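Local structure of putative neuraminyllactose-binding hemagglutinin homolog (Helicobacter pylori, 3BGH) at residues A[148-152]-A[200-205]; A[152-158]-A[192-197]. The protein is of uncertain function but is probably an outer-membrane lipoprotein and adhesin that may bind sialylated glycans such as neuraminyllactose. All coordinates share one frame; numbering follows the deposited sequence.

Contact 1: residues A[148-152]-A[200-205]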
ATOM      1  N   PHE A 148      -7.150  -5.993  13.262  1.00 44.88           N
ATOM      2  CA  PHE A 148      -7.019  -7.161  12.391  1.00 44.99           C
ATOM      3  C   PHE A 148      -6.784  -6.614  10.984  1.00 45.56           C
ATOM      4  O   PHE A 148      -7.527  -5.765  10.508  1.00 45.26           O
ATOM      5  CB  PHE A 148      -8.259  -8.068  12.487  1.00 43.76           C
ATOM      6  CG  PHE A 148      -8.408  -9.047  11.337  1.00 41.12           C
ATOM      7  CD1 PHE A 148      -9.328  -8.807  10.330  1.00 40.80           C
ATOM      8  CD2 PHE A 148      -7.640 -10.210  11.271  1.00 42.93           C
ATOM      9  CE1 PHE A 148      -9.508  -9.705   9.254  1.00 41.34           C
ATOM     10  CE2 PHE A 148      -7.765 -11.129  10.185  1.00 43.54           C
ATOM     11  CZ  PHE A 148      -8.721 -10.874   9.174  1.00 42.50           C
ATOM     12  N   GLY A 149      -5.710  -7.074  10.354  1.00 45.83           N
ATOM     13  CA  GLY A 149      -5.303  -6.571   9.054  1.00 45.62           C
ATOM     14  C   GLY A 149      -5.556  -7.534   7.906  1.00 46.67           C
ATOM     15  O   GLY A 149      -5.504  -8.747   8.067  1.00 46.56           O
ATOM     16  N   ILE A 150      -5.884  -6.984   6.741  1.00 47.38           N
ATOM     17  CA  ILE A 150      -5.889  -7.756   5.538  1.00 47.10           C
ATOM     18  C   ILE A 150      -4.996  -7.010   4.591  1.00 47.93           C
ATOM     19  O   ILE A 150      -5.227  -5.825   4.288  1.00 49.41           O
ATOM     20  CB  ILE A 150      -7.282  -7.933   4.951  1.00 47.17           C
ATOM     21  CG1 ILE A 150      -8.303  -8.261   6.044  1.00 45.72           C
ATOM     22  CG2 ILE A 150      -7.253  -9.006   3.899  1.00 46.54           C
ATOM     23  CD1 ILE A 150      -9.190  -7.075   6.440  1.00 46.26           C
ATOM     24  N   ASP A 151      -3.928  -7.678   4.205  1.00 47.09           N
ATOM     25  CA  ASP A 151      -3.043  -7.235   3.166  1.00 47.22           C
ATOM     26  C   ASP A 151      -3.712  -7.517   1.810  1.00 47.21           C
ATOM     27  O   ASP A 151      -4.128  -8.666   1.509  1.00 45.89           O
ATOM     28  CB  ASP A 151      -1.740  -8.024   3.280  1.00 47.78           C
ATOM     29  CG  ASP A 151      -0.715  -7.663   2.217  1.00 51.85           C
ATOM     30  OD1 ASP A 151      -0.963  -6.848   1.297  1.00 55.40           O
ATOM     31  OD2 ASP A 151       0.375  -8.239   2.290  1.00 58.26           O
ATOM     32  N   VAL A 152      -3.790  -6.477   0.983  1.00 46.07           N
ATOM     33  CA  VAL A 152      -4.405  -6.609  -0.328  1.00 45.77           C
ATOM     34  C   VAL A 152      -3.385  -6.294  -1.424  1.00 46.12           C
ATOM     35  O   VAL A 152      -3.750  -5.991  -2.539  1.00 46.36           O
ATOM     36  CB  VAL A 152      -5.652  -5.653  -0.492  1.00 46.95           C
ATOM     37  CG1 VAL A 152      -6.838  -6.113   0.387  1.00 44.30           C
ATOM     38  CG2 VAL A 152      -5.264  -4.153  -0.265  1.00 42.21           C
ATOM     39  N   LYS A 200     -11.078 -11.238  -1.230  1.00 50.58           N
ATOM     40  CA  LYS A 200     -10.150 -11.451  -0.118  1.00 49.90           C
ATOM     41  C   LYS A 200     -10.513 -10.717   1.186  1.00 50.02           C
ATOM     42  O   LYS A 200     -10.383 -11.320   2.261  1.00 50.34           O
ATOM     43  CB  LYS A 200      -8.693 -11.126  -0.498  1.00 50.12           C
ATOM     44  CG  LYS A 200      -7.688 -11.538   0.593  1.00 48.77           C
ATOM     45  CD  LYS A 200      -6.241 -11.047   0.352  1.00 49.86           C
ATOM     46  CE  LYS A 200      -5.237 -11.689   1.332  1.00 48.29           C
ATOM     47  NZ  LYS A 200      -3.790 -11.412   1.040  1.00 48.44           N
ATOM     48  N   VAL A 201     -10.942  -9.449   1.115  1.00 48.63           N
ATOM     49  CA  VAL A 201     -11.317  -8.735   2.360  1.00 49.09           C
ATOM     50  C   VAL A 201     -12.520  -9.425   3.066  1.00 49.31           C
ATOM     51  O   VAL A 201     -12.485  -9.712   4.265  1.00 49.02           O
ATOM     52  CB  VAL A 201     -11.604  -7.177   2.169  1.00 48.04           C
ATOM     53  CG1 VAL A 201     -12.108  -6.574   3.429  1.00 44.65           C
ATOM     54  CG2 VAL A 201     -10.339  -6.444   1.763  1.00 48.05           C
ATOM     55  N   MET A 202     -13.574  -9.667   2.316  1.00 49.59           N
ATOM     56  CA  MET A 202     -14.764 -10.260   2.895  1.00 50.05           C
ATOM     57  C   MET A 202     -14.485 -11.639   3.498  1.00 51.09           C
ATOM     58  O   MET A 202     -14.989 -11.934   4.569  1.00 52.20           O
ATOM     59  CB  MET A 202     -15.881 -10.329   1.858  1.00 49.92           C
ATOM     60  CG  MET A 202     -16.636  -9.004   1.648  1.00 47.02           C
ATOM     61  SD  MET A 202     -17.391  -8.357   3.120  1.00 42.75           S
ATOM     62  CE  MET A 202     -18.447  -9.720   3.566  1.00 44.81           C
ATOM     63  N   VAL A 203     -13.687 -12.473   2.826  1.00 52.00           N
ATOM     64  CA  VAL A 203     -13.344 -13.806   3.325  1.00 52.65           C
ATOM     65  C   VAL A 203     -12.547 -13.733   4.624  1.00 53.07           C
ATOM     66  O   VAL A 203     -12.780 -14.495   5.560  1.00 54.33           O
ATOM     67  CB  VAL A 203     -12.479 -14.588   2.315  1.00 53.42           C
ATOM     68  CG1 VAL A 203     -11.887 -15.835   2.961  1.00 52.64           C
ATOM     69  CG2 VAL A 203     -13.283 -15.003   1.085  1.00 53.25           C
ATOM     70  N   HIS A 204     -11.569 -12.842   4.682  1.00 52.67           N
ATOM     71  CA  HIS A 204     -10.732 -12.774   5.855  1.00 51.66           C
ATOM     72  C   HIS A 204     -11.512 -12.189   7.015  1.00 51.28           C
ATOM     73  O   HIS A 204     -11.412 -12.690   8.099  1.00 51.12           O
ATOM     74  CB  HIS A 204      -9.440 -11.993   5.577  1.00 50.79           C
ATOM     75  CG  HIS A 204      -8.422 -12.769   4.796  1.00 50.31           C
ATOM     76  ND1 HIS A 204      -7.077 -12.752   5.098  1.00 47.05           N
ATOM     77  CD2 HIS A 204      -8.555 -13.582   3.719  1.00 49.72           C
ATOM     78  CE1 HIS A 204      -6.430 -13.527   4.247  1.00 49.14           C
ATOM     79  NE2 HIS A 204      -7.302 -14.041   3.396  1.00 47.67           N
ATOM     80  N   ILE A 205     -12.287 -11.137   6.792  1.00 51.86           N
ATOM     81  CA  ILE A 205     -13.056 -10.566   7.880  1.00 52.98           C
ATOM     82  C   ILE A 205     -14.159 -11.508   8.360  1.00 54.23           C
ATOM     83  O   ILE A 205     -14.379 -11.624   9.549  1.00 54.60           O
ATOM     84  CB  ILE A 205     -13.680  -9.223   7.545  1.00 52.48           C
ATOM     85  CG1 ILE A 205     -12.640  -8.111   7.596  1.00 51.91           C
ATOM     86  CG2 ILE A 205     -14.757  -8.873   8.598  1.00 52.80           C
ATOM     87  CD1 ILE A 205     -13.156  -6.770   7.067  1.00 50.31           C
TER

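Contact 2: residues A[152-158]-A[192-197]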
ATOM      1  N   VAL A 152      -3.790  -6.477   0.983  1.00 46.07           N
ATOM      2  CA  VAL A 152      -4.405  -6.609  -0.328  1.00 45.77           C
ATOM      3  C   VAL A 152      -3.385  -6.294  -1.424  1.00 46.12           C
ATOM      4  O   VAL A 152      -3.750  -5.991  -2.539  1.00 46.36           O
ATOM      5  CB  VAL A 152      -5.652  -5.653  -0.492  1.00 46.95           C
ATOM      6  CG1 VAL A 152      -6.838  -6.113   0.387  1.00 44.30           C
ATOM      7  CG2 VAL A 152      -5.264  -4.153  -0.265  1.00 42.21           C
ATOM      8  N   SER A 153      -2.103  -6.353  -1.110  1.00 46.42           N
ATOM      9  CA  SER A 153      -1.080  -6.111  -2.126  1.00 47.27           C
ATOM     10  C   SER A 153      -0.714  -7.368  -2.933  1.00 48.17           C
ATOM     11  O   SER A 153      -1.131  -8.476  -2.600  1.00 48.20           O
ATOM     12  CB  SER A 153       0.140  -5.529  -1.463  1.00 46.19           C
ATOM     13  OG  SER A 153       0.851  -6.549  -0.791  1.00 47.75           O
ATOM     14  N   LYS A 154       0.072  -7.187  -3.992  1.00 49.62           N
ATOM     15  CA  LYS A 154       0.498  -8.293  -4.896  1.00 50.57           C
ATOM     16  C   LYS A 154      -0.604  -8.997  -5.692  1.00 50.31           C
ATOM     17  O   LYS A 154      -0.374 -10.065  -6.271  1.00 51.10           O
ATOM     18  CB  LYS A 154       1.385  -9.336  -4.179  1.00 50.63           C
ATOM     19  CG  LYS A 154       2.556  -8.749  -3.425  1.00 53.73           C
ATOM     20  CD  LYS A 154       3.756  -8.505  -4.298  1.00 61.77           C
ATOM     21  CE  LYS A 154       5.076  -8.604  -3.469  1.00 65.21           C
ATOM     22  NZ  LYS A 154       6.292  -8.425  -4.324  1.00 68.13           N
ATOM     23  N   ILE A 155      -1.787  -8.414  -5.745  1.00 50.30           N
ATOM     24  CA  ILE A 155      -2.800  -8.882  -6.677  1.00 50.93           C
ATOM     25  C   ILE A 155      -2.544  -8.442  -8.139  1.00 51.80           C
ATOM     26  O   ILE A 155      -2.465  -7.245  -8.427  1.00 52.18           O
ATOM     27  CB  ILE A 155      -4.214  -8.513  -6.181  1.00 51.31           C
ATOM     28  CG1 ILE A 155      -4.455  -9.181  -4.800  1.00 52.27           C
ATOM     29  CG2 ILE A 155      -5.228  -8.989  -7.167  1.00 50.63           C
ATOM     30  CD1 ILE A 155      -5.792  -8.913  -4.156  1.00 50.02           C
ATOM     31  N   LYS A 156      -2.453  -9.400  -9.066  1.00 52.61           N
ATOM     32  CA  LYS A 156      -1.993  -9.095 -10.442  1.00 53.45           C
ATOM     33  C   LYS A 156      -3.012  -9.348 -11.568  1.00 54.04           C
ATOM     34  O   LYS A 156      -3.808 -10.301 -11.534  1.00 54.80           O
ATOM     35  CB  LYS A 156      -0.686  -9.847 -10.804  1.00 52.74           C
ATOM     36  CG  LYS A 156       0.310 -10.119  -9.688  1.00 52.75           C
ATOM     37  CD  LYS A 156       1.625 -10.778 -10.228  1.00 54.05           C
ATOM     38  CE  LYS A 156       2.544 -11.297  -9.109  1.00 55.66           C
ATOM     39  NZ  LYS A 156       4.029 -11.125  -9.422  1.00 56.82           N
ATOM     40  N   ALA A 157      -2.959  -8.492 -12.585  1.00 54.16           N
ATOM     41  CA  ALA A 157      -3.674  -8.730 -13.815  1.00 53.86           C
ATOM     42  C   ALA A 157      -2.746  -8.558 -15.007  1.00 54.33           C
ATOM     43  O   ALA A 157      -2.068  -7.554 -15.160  1.00 53.41           O
ATOM     44  CB  ALA A 157      -4.849  -7.796 -13.919  1.00 53.60           C
ATOM     45  N   VAL A 158      -2.744  -9.554 -15.874  1.00 56.01           N
ATOM     46  CA  VAL A 158      -1.962  -9.493 -17.088  1.00 57.17           C
ATOM     47  C   VAL A 158      -2.646  -8.585 -18.103  1.00 58.50           C
ATOM     48  O   VAL A 158      -3.838  -8.744 -18.370  1.00 58.79           O
ATOM     49  CB  VAL A 158      -1.781 -10.869 -17.675  1.00 56.63           C
ATOM     50  CG1 VAL A 158      -0.986 -10.779 -18.958  1.00 56.29           C
ATOM     51  CG2 VAL A 158      -1.085 -11.736 -16.664  1.00 56.57           C
ATOM     52  N   LYS A 192     -10.634  -6.284 -12.341  1.00 57.36           N
ATOM     53  CA  LYS A 192     -10.234  -7.643 -11.904  1.00 56.26           C
ATOM     54  C   LYS A 192      -9.493  -7.646 -10.590  1.00 55.16           C
ATOM     55  O   LYS A 192      -9.790  -8.449  -9.712  1.00 55.63           O
ATOM     56  CB  LYS A 192      -9.357  -8.328 -12.954  1.00 57.26           C
ATOM     57  CG  LYS A 192     -10.110  -8.835 -14.198  1.00 58.11           C
ATOM     58  CD  LYS A 192      -9.271  -9.795 -15.001  1.00 61.59           C
ATOM     59  CE  LYS A 192      -8.560  -9.083 -16.148  1.00 64.40           C
ATOM     60  NZ  LYS A 192      -7.468  -9.950 -16.724  1.00 67.89           N
ATOM     61  N   ILE A 193      -8.541  -6.732 -10.451  1.00 53.48           N
ATOM     62  CA  ILE A 193      -7.744  -6.626  -9.250  1.00 52.21           C
ATOM     63  C   ILE A 193      -8.606  -6.264  -8.053  1.00 52.68           C
ATOM     64  O   ILE A 193      -8.490  -6.899  -6.992  1.00 52.35           O
ATOM     65  CB  ILE A 193      -6.565  -5.628  -9.456  1.00 52.95           C
ATOM     66  CG1 ILE A 193      -5.490  -6.301 -10.333  1.00 51.90           C
ATOM     67  CG2 ILE A 193      -6.019  -5.129  -8.114  1.00 48.96           C
ATOM     68  CD1 ILE A 193      -4.443  -5.364 -10.935  1.00 50.98           C
ATOM     69  N   MET A 194      -9.478  -5.266  -8.242  1.00 52.43           N
ATOM     70  CA  MET A 194     -10.407  -4.817  -7.208  1.00 52.96           C
ATOM     71  C   MET A 194     -11.395  -5.923  -6.800  1.00 52.61           C
ATOM     72  O   MET A 194     -11.678  -6.066  -5.621  1.00 52.53           O
ATOM     73  CB  MET A 194     -11.203  -3.550  -7.621  1.00 52.74           C
ATOM     74  CG  MET A 194     -10.412  -2.394  -8.197  1.00 52.64           C
ATOM     75  SD  MET A 194     -10.799  -0.882  -7.331  1.00 54.02           S
ATOM     76  CE  MET A 194      -9.804  -1.274  -5.904  1.00 47.74           C
ATOM     77  N   ASN A 195     -11.948  -6.662  -7.764  1.00 51.96           N
ATOM     78  CA  ASN A 195     -12.807  -7.793  -7.421  1.00 52.25           C
ATOM     79  C   ASN A 195     -12.078  -8.794  -6.565  1.00 52.71           C
ATOM     80  O   ASN A 195     -12.657  -9.303  -5.624  1.00 52.79           O
ATOM     81  CB  ASN A 195     -13.381  -8.520  -8.649  1.00 51.79           C
ATOM     82  CG  ASN A 195     -14.426  -7.693  -9.383  1.00 51.73           C
ATOM     83  OD1 ASN A 195     -14.981  -6.747  -8.828  1.00 54.73           O
ATOM     84  ND2 ASN A 195     -14.670  -8.022 -10.637  1.00 48.67           N
ATOM     85  N   GLN A 196     -10.826  -9.101  -6.912  1.00 53.58           N
ATOM     86  CA  GLN A 196     -10.048 -10.055  -6.142  1.00 55.03           C
ATOM     87  C   GLN A 196      -9.757  -9.475  -4.778  1.00 53.55           C
ATOM     88  O   GLN A 196      -9.747 -10.196  -3.814  1.00 53.89           O
ATOM     89  CB  GLN A 196      -8.722 -10.390  -6.808  1.00 55.59           C
ATOM     90  CG  GLN A 196      -8.751 -11.387  -7.929  1.00 58.83           C
ATOM     91  CD  GLN A 196      -7.327 -11.686  -8.448  1.00 59.02           C
ATOM     92  OE1 GLN A 196      -6.987 -11.365  -9.596  1.00 64.21           O
ATOM     93  NE2 GLN A 196      -6.489 -12.277  -7.585  1.00 60.88           N
ATOM     94  N   ALA A 197      -9.538  -8.164  -4.684  1.00 52.74           N
ATOM     95  CA  ALA A 197      -9.312  -7.575  -3.370  1.00 51.20           C
ATOM     96  C   ALA A 197     -10.585  -7.577  -2.524  1.00 50.49           C
ATOM     97  O   ALA A 197     -10.530  -7.770  -1.297  1.00 49.90           O
ATOM     98  CB  ALA A 197      -8.723  -6.153  -3.480  1.00 51.47           C
TER

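Contact 1: residues A[148-152]-A[200-205]
K200 reaches D151 through a hydrogen bond that ties the helix to the end of the strand segment. The lysine chain is extended throughout, with CG anti to the backbone N (chi1 -172°), which carries NZ across the end of the strand to within 2.8 Å of D151 O. The C=O...N angle is 153° and the amine sits 23° from the carbonyl plane. The D151 carboxylate turns to another partner, OD1 bonding to S153 N; OD1 lies 5.4 Å from K200 NZ, so any pull between the two charges is probably modest.

These residues belong to a two-layer alpha/beta packing, in which helix 186-208 runs roughly antiparallel to strand 144-161, outermost in this chain's sheet, across one face of the mixed sheet. L132 and L134 on the next strand, and L64 and L68 on helix 54-73, close around V201 and I205.

The apolar contacts centre on I150. Its CD1 meets I205 CG1 at 3.8 Å, the two side chains crossing at about a right angle. CG1 rests on H204 CB, while CG2 approaches the imidazole obliquely, 3.9 Å from H204 ND1. V152 CG1 lies 3.8 Å from V201 CG2.

The aromatic contact is made by F148: its ring turns an edge to I205, with CE1 3.9 Å from I205 CG1, and CZ comes obliquely to 3.4 Å from H204 O.

Contact 2: residues A[152-158]-A[192-197]
V152 and I155, both of which lean on A197, are also drawn together by the hydroxyl of S128 on strand 123-137: S128 OG is hydrogen-bonded to V152 O and to I155 N, fixing the turn of chain between them. From this turn I155 drops onto the helix as the main apolar contact. Its CG1 is anti to the carbonyl carbon (chi1 -60°) and the chain continues extended, a course that brings CD1 onto the helix backbone, 3.8 Å from A197 CA and 4.1 Å from A197 CB. The other branch, CG2, serves the preceding residue of the helix. It lies over the face of the Q196 amide, 3.5 Å from NE2 and nearly as close to CD, as the two side chains slide past each other in opposite directions. This is van der Waals packing of a methyl group on an amide.

I193 lies alongside the strand. Its CG1 approaches I155 O at 3.7 Å, and its CD1 stands 3.8 Å from A157 N and 3.9 Å from A157 CB, so one isoleucine touches both backbone and side chain of the strand. The helix axis passes 8.3 Å from the strand axis, at 150° between their directions, a closeness to which the small side chain of A157 probably contributes. Along the margin K192 NZ stays 4.2 Å from V158 O, too far for a hydrogen bond. K156 leaves the strand on the side away from the helix, and its NZ forms a salt bridge with E114, while K154 packs on Y131 of the second subunit.

The helix here covers strand 144-161, outermost in this chain's sheet, with I193 pressing on D126 and S128 of strand 123-137 and on I108 of strand 98-114.

Contacts 1 and 2 are successive parts of one interface, where helix 186-208 lies along strand 144-161, roughly antiparallel to it, about 30° off; their centres are 13 Å apart. V152 belongs to both, touching the helix at V201 in the first and A197 in the second. The centre of contact 1 lies about 6 Å from the centre of the chain and that of contact 2 about 14 Å, and contact 2 includes exposed residues. The chemistry differs accordingly: the inner contact combines aliphatic and aromatic packing with a lysine-to-carbonyl hydrogen bond, while the outer one, which spans the break in the strand, relies on aliphatic packing and methyl-amide contact.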